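Local structure of XC6422 protein (Xanthomonas campestris, 2FUK) at residues G92-L97 against S125-A130; G85-G90 against F118-Y123. The protein probably acts as a hydrolase, being a small serine alpha/beta-hydrolase without a lid. All blocks are in the same frame, centred on the assembly; numbering follows the deposited sequence.

From the N terminus, the chain leaves strand 71-75 and reaches loop 85-90, the first half of interaction 2. Helix 92-107 follows at once, and its opening residues, 92-97, begin interaction 1. Strand 112-118 then leads into helix 120-132. Residues 118-123 close interaction 2, and 125-130 close interaction 1 just after, further along the same helix. The segments alternate along the chain, so the two loops cross and neither nests in the other. Both contacts use helix 120-132: its start meets the loop, and its middle meets helix 92-107. E93 joins them, as its OE1 lies 2.8 Å from D88 N, a probable hydrogen bond, and its CG packs on F120.

Interaction 1: residues G92-L97 against S125-A130; sequences GEQDDL and SLRAAA
Q94 and R127 carry the outer half of this contact. The extended chain of Q94 (chi2 177°) carries its amide across to the first part of the R127 side chain, with Q94 CD 3.7 Å from R127 CB. Q94 NE2 also comes within 4.0 Å of R127 CD. NE2 sits at the edge of the guanidinium, near its plane, and the amide and guanidinium planes are 53° apart. This is van der Waals contact, with no hydrogen bond across the segments. The inner half is apolar. L97 CD1 meets A128 CB at 3.9 Å and lies equally far from S125 CA. The side chain of A128 is a single methyl, and the CA atoms of Q94 and A128 are 5.8 Å apart. The two segments belong to helices 92-107 and 120-132 of an alpha/beta-hydrolase fold, and the second helix follows the probable nucleophile elbow. The axes of 92-97 and 125-130 approach to 9.4 Å. They cross at -66°. The polar ends are held from elsewhere. Q94 NE2 donates to the backbone O of G90. Bends in the R127 chain accompany the reach of its guanidinium, whose NH1 bonds to the carbonyl oxygens of D148 and S150. S125 OG is hydrogen-bonded to G121 O, one turn back in its own helix. Deeper in, L97 also rests on I41 and C43 of strand 38-43.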
loop_
_atom_site.group_PDB
_atom_site.type_symbol
_atom_site.label_atom_id
_atom_site.label_comp_id
_atom_site.label_asym_id
_atom_site.label_seq_id
_atom_site.Cartn_x
_atom_site.Cartn_y
_atom_site.Cartn_z
ATOM N N GLY A 92 -10.442 -30.275 -11.419
ATOM C CA GLY A 92 -9.095 -30.615 -11.011
ATOM C C GLY A 92 -8.405 -29.448 -10.325
ATOM O O GLY A 92 -7.487 -29.649 -9.532
ATOM N N GLU A 93 -8.841 -28.228 -10.626
ATOM C CA GLU A 93 -8.236 -27.051 -10.016
ATOM C C GLU A 93 -8.483 -27.040 -8.511
ATOM O O GLU A 93 -7.684 -26.499 -7.753
ATOM C CB GLU A 93 -8.764 -25.764 -10.666
ATOM C CG GLU A 93 -8.156 -25.468 -12.050
ATOM C CD GLU A 93 -8.784 -26.265 -13.185
ATOM O OE1 GLU A 93 -8.230 -26.219 -14.305
ATOM O OE2 GLU A 93 -9.824 -26.920 -12.963
ATOM N N GLN A 94 -9.587 -27.641 -8.074
ATOM C CA GLN A 94 -9.872 -27.706 -6.645
ATOM C C GLN A 94 -8.847 -28.618 -5.990
ATOM O O GLN A 94 -8.458 -28.411 -4.841
ATOM C CB GLN A 94 -11.266 -28.266 -6.389
ATOM C CG GLN A 94 -12.399 -27.324 -6.731
ATOM C CD GLN A 94 -13.746 -27.984 -6.530
ATOM O OE1 GLN A 94 -14.079 -28.407 -5.422
ATOM N NE2 GLN A 94 -14.520 -28.092 -7.602
ATOM N N ASP A 95 -8.412 -29.636 -6.728
ATOM C CA ASP A 95 -7.424 -30.569 -6.205
ATOM C C ASP A 95 -6.064 -29.886 -6.149
ATOM O O ASP A 95 -5.274 -30.152 -5.243
ATOM C CB ASP A 95 -7.349 -31.829 -7.072
ATOM C CG ASP A 95 -8.687 -32.551 -7.172
ATOM O OD1 ASP A 95 -9.455 -32.520 -6.184
ATOM O OD2 ASP A 95 -8.960 -33.162 -8.233
ATOM N N ASP A 96 -5.790 -29.011 -7.117
ATOM C CA ASP A 96 -4.524 -28.277 -7.137
ATOM C C ASP A 96 -4.482 -27.399 -5.893
ATOM O O ASP A 96 -3.466 -27.321 -5.203
ATOM C CB ASP A 96 -4.412 -27.364 -8.366
ATOM C CG ASP A 96 -4.303 -28.125 -9.669
ATOM O OD1 ASP A 96 -3.855 -29.287 -9.655
ATOM O OD2 ASP A 96 -4.651 -27.538 -10.718
ATOM N N LEU A 97 -5.600 -26.734 -5.620
ATOM C CA LEU A 97 -5.711 -25.862 -4.456
ATOM C C LEU A 97 -5.507 -26.684 -3.180
ATOM O O LEU A 97 -4.841 -26.233 -2.249
ATOM C CB LEU A 97 -7.093 -25.199 -4.422
ATOM C CG LEU A 97 -7.250 -23.758 -3.916
ATOM C CD1 LEU A 97 -8.660 -23.593 -3.396
ATOM C CD2 LEU A 97 -6.239 -23.406 -2.841
ATOM N N SER A 125 -12.093 -21.537 -5.060
ATOM C CA SER A 125 -11.917 -21.488 -3.617
ATOM C C SER A 125 -13.231 -21.678 -2.864
ATOM O O SER A 125 -13.250 -22.293 -1.806
ATOM C CB SER A 125 -11.224 -20.187 -3.187
ATOM O OG SER A 125 -11.869 -19.033 -3.673
ATOM N N LEU A 126 -14.331 -21.166 -3.412
ATOM C CA LEU A 126 -15.628 -21.330 -2.758
ATOM C C LEU A 126 -16.040 -22.807 -2.793
ATOM O O LEU A 126 -16.488 -23.366 -1.789
ATOM C CB LEU A 126 -16.693 -20.469 -3.453
ATOM C CG LEU A 126 -18.109 -20.583 -2.886
ATOM C CD1 LEU A 126 -18.117 -20.196 -1.416
ATOM C CD2 LEU A 126 -19.055 -19.692 -3.679
ATOM N N ARG A 127 -15.875 -23.440 -3.950
ATOM C CA ARG A 127 -16.222 -24.847 -4.088
ATOM C C ARG A 127 -15.339 -25.704 -3.187
ATOM O O ARG A 127 -15.776 -26.731 -2.676
ATOM C CB ARG A 127 -16.074 -25.295 -5.548
ATOM C CG ARG A 127 -17.208 -24.817 -6.468
ATOM C CD ARG A 127 -17.917 -26.005 -7.111
ATOM N NE ARG A 127 -18.561 -26.859 -6.119
ATOM C CZ ARG A 127 -19.828 -26.751 -5.724
ATOM N NH1 ARG A 127 -20.620 -25.818 -6.239
ATOM N NH2 ARG A 127 -20.306 -27.582 -4.806
ATOM N N ALA A 128 -14.098 -25.277 -2.984
ATOM C CA ALA A 128 -13.175 -26.034 -2.150
ATOM C C ALA A 128 -13.298 -25.725 -0.661
ATOM O O ALA A 128 -12.663 -26.379 0.164
ATOM C CB ALA A 128 -11.736 -25.800 -2.619
ATOM N N ALA A 129 -14.123 -24.743 -0.315
ATOM C CA ALA A 129 -14.284 -24.352 1.084
ATOM C C ALA A 129 -14.718 -25.487 2.010
ATOM O O ALA A 129 -14.176 -25.634 3.104
ATOM C CB ALA A 129 -15.265 -23.188 1.190
ATOM N N ALA A 130 -15.689 -26.288 1.578
ATOM C CA ALA A 130 -16.172 -27.387 2.418
ATOM C C ALA A 130 -15.043 -28.322 2.815
ATOM O O ALA A 130 -14.907 -28.685 3.981
ATOM C CB ALA A 130 -17.254 -28.175 1.691
#

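Interaction 2: residues G85-G90 against F118-Y123; sequences GSFDHG and FSFGAY
G90 and Y123 bring the two backbones nearest, with their CA atoms 7.5 Å apart. Segment 85-90 is a loop with no regular structure, and G90 stands at its end. G90 has a positive phi of 96°. In the other segment the chain turns sharply from strand to helix at S119, whose phi is also positive. S119 O accepts hydrogen bonds from the backbone N atoms of A122 and Y123. This strained turn fits the nucleophile elbow of an alpha/beta-hydrolase, with S119 the probable nucleophile of a triad with H195 and D166.

From the start of the helix, F120 and Y123 reach the backbone of H89 and G90. The F120 ring points its edge at this backbone. G90 N lies in the plane of that ring, 3.6 Å from F120 CE2. F87 packs on the same end of F120, with F87 CE1 3.8 Å from F120 CZ. The two rings are oblique, with planes at 51°, and the side chains come from opposite sides and pass alongside one another. Both have CG anti to the backbone N (chi1 179° in F87), which turns each ring away from its own N and puts it beside the carbonyl carbon. H89 N lies over the centre of the F87 ring, on one face. Y123 also approaches edge-on, with its CE2 4.0 Å from G90 CA. The lack of a side chain on G90 allows this close approach of the Y123 ring. No hydrogen bond crosses between the segments.

E93, near the start of helix 92-107, also accepts a hydrogen bond from G90 N. F77 meets F120 edge-to-face, and W147 stacks on Y123. On the strand side, F118 pairs through its backbone with C43 of strand 38-43, and S119 with I140 of strand 136-140.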
loop_
_atom_site.group_PDB
_atom_site.type_symbol
_atom_site.label_atom_id
_atom_site.label_comp_id
_atom_site.label_asym_id
_atom_site.label_seq_id
_atom_site.Cartn_x
_atom_site.Cartn_y
_atom_site.Cartn_z
ATOM N N GLY A 85 -0.183 -30.000 -16.864
ATOM C CA GLY A 85 -1.582 -30.340 -17.045
ATOM C C GLY A 85 -2.397 -29.468 -17.975
ATOM O O GLY A 85 -1.878 -28.573 -18.639
ATOM N N SER A 86 -3.695 -29.749 -18.020
ATOM C CA SER A 86 -4.614 -28.989 -18.855
ATOM C C SER A 86 -5.829 -28.499 -18.063
ATOM O O SER A 86 -6.256 -29.126 -17.090
ATOM C CB SER A 86 -5.068 -29.837 -20.050
ATOM O OG SER A 86 -5.518 -31.107 -19.625
ATOM N N PHE A 87 -6.373 -27.368 -18.496
ATOM C CA PHE A 87 -7.537 -26.754 -17.870
ATOM C C PHE A 87 -8.620 -27.803 -17.633
ATOM O O PHE A 87 -8.934 -28.579 -18.529
ATOM C CB PHE A 87 -8.053 -25.640 -18.782
ATOM C CG PHE A 87 -9.267 -24.934 -18.258
ATOM C CD1 PHE A 87 -9.207 -24.191 -17.082
ATOM C CD2 PHE A 87 -10.478 -25.009 -18.945
ATOM C CE1 PHE A 87 -10.333 -23.535 -16.599
ATOM C CE2 PHE A 87 -11.610 -24.354 -18.466
ATOM C CZ PHE A 87 -11.537 -23.619 -17.296
ATOM N N ASP A 88 -9.195 -27.821 -16.431
ATOM C CA ASP A 88 -10.221 -28.804 -16.102
ATOM C C ASP A 88 -11.526 -28.182 -15.591
ATOM O O ASP A 88 -12.233 -28.775 -14.784
ATOM C CB ASP A 88 -9.659 -29.808 -15.085
ATOM C CG ASP A 88 -10.485 -31.082 -14.987
ATOM O OD1 ASP A 88 -10.917 -31.600 -16.042
ATOM O OD2 ASP A 88 -10.690 -31.578 -13.858
ATOM N N HIS A 89 -11.830 -26.979 -16.069
ATOM C CA HIS A 89 -13.073 -26.289 -15.724
ATOM C C HIS A 89 -13.441 -26.148 -14.249
ATOM O O HIS A 89 -14.629 -26.078 -13.900
ATOM C CB HIS A 89 -14.248 -26.950 -16.463
ATOM C CG HIS A 89 -14.250 -26.703 -17.940
ATOM N ND1 HIS A 89 -13.383 -27.333 -18.807
ATOM C CD2 HIS A 89 -15.000 -25.868 -18.699
ATOM C CE1 HIS A 89 -13.597 -26.894 -20.035
ATOM N NE2 HIS A 89 -14.572 -26.004 -19.997
ATOM N N GLY A 90 -12.439 -26.099 -13.383
ATOM C CA GLY A 90 -12.717 -25.930 -11.970
ATOM C C GLY A 90 -12.764 -27.191 -11.139
ATOM O O GLY A 90 -12.856 -27.120 -9.915
ATOM N N PHE A 118 -10.079 -14.611 -7.286
ATOM C CA PHE A 118 -10.662 -13.640 -8.195
ATOM C C PHE A 118 -11.316 -14.363 -9.372
ATOM O O PHE A 118 -10.664 -15.150 -10.063
ATOM C CB PHE A 118 -9.571 -12.680 -8.683
ATOM C CG PHE A 118 -9.997 -11.787 -9.822
ATOM C CD1 PHE A 118 -11.239 -11.156 -9.815
ATOM C CD2 PHE A 118 -9.137 -11.564 -10.894
ATOM C CE1 PHE A 118 -11.619 -10.317 -10.860
ATOM C CE2 PHE A 118 -9.507 -10.723 -11.950
ATOM C CZ PHE A 118 -10.748 -10.099 -11.934
ATOM N N SER A 119 -12.605 -14.092 -9.568
ATOM C CA SER A 119 -13.412 -14.659 -10.653
ATOM C C SER A 119 -13.351 -16.191 -10.653
ATOM O O SER A 119 -13.874 -16.826 -9.736
ATOM C CB SER A 119 -12.949 -14.076 -11.997
ATOM O OG SER A 119 -14.001 -14.045 -12.949
ATOM N N PHE A 120 -12.739 -16.792 -11.670
ATOM C CA PHE A 120 -12.628 -18.251 -11.699
ATOM C C PHE A 120 -11.994 -18.727 -10.395
ATOM O O PHE A 120 -12.366 -19.770 -9.862
ATOM C CB PHE A 120 -11.779 -18.706 -12.893
ATOM C CG PHE A 120 -11.435 -20.177 -12.880
ATOM C CD1 PHE A 120 -10.168 -20.603 -12.485
ATOM C CD2 PHE A 120 -12.373 -21.132 -13.259
ATOM C CE1 PHE A 120 -9.836 -21.962 -12.470
ATOM C CE2 PHE A 120 -12.051 -22.492 -13.249
ATOM C CZ PHE A 120 -10.779 -22.906 -12.852
ATOM N N GLY A 121 -11.043 -17.950 -9.883
ATOM C CA GLY A 121 -10.378 -18.316 -8.646
ATOM C C GLY A 121 -11.312 -18.262 -7.450
ATOM O O GLY A 121 -11.092 -18.946 -6.450
ATOM N N ALA A 122 -12.341 -17.429 -7.538
ATOM C CA ALA A 122 -13.315 -17.324 -6.458
ATOM C C ALA A 122 -14.216 -18.555 -6.520
ATOM O O ALA A 122 -14.648 -19.078 -5.489
ATOM C CB ALA A 122 -14.141 -16.049 -6.614
ATOM N N TYR A 123 -14.500 -19.016 -7.732
ATOM C CA TYR A 123 -15.332 -20.202 -7.899
ATOM C C TYR A 123 -14.602 -21.406 -7.312
ATOM O O TYR A 123 -15.180 -22.164 -6.544
ATOM C CB TYR A 123 -15.632 -20.441 -9.386
ATOM C CG TYR A 123 -16.188 -21.816 -9.710
ATOM C CD1 TYR A 123 -17.453 -22.207 -9.263
ATOM C CD2 TYR A 123 -15.452 -22.718 -10.478
ATOM C CE1 TYR A 123 -17.979 -23.469 -9.579
ATOM C CE2 TYR A 123 -15.963 -23.977 -10.800
ATOM C CZ TYR A 123 -17.230 -24.346 -10.348
ATOM O OH TYR A 123 -17.745 -25.583 -10.680
#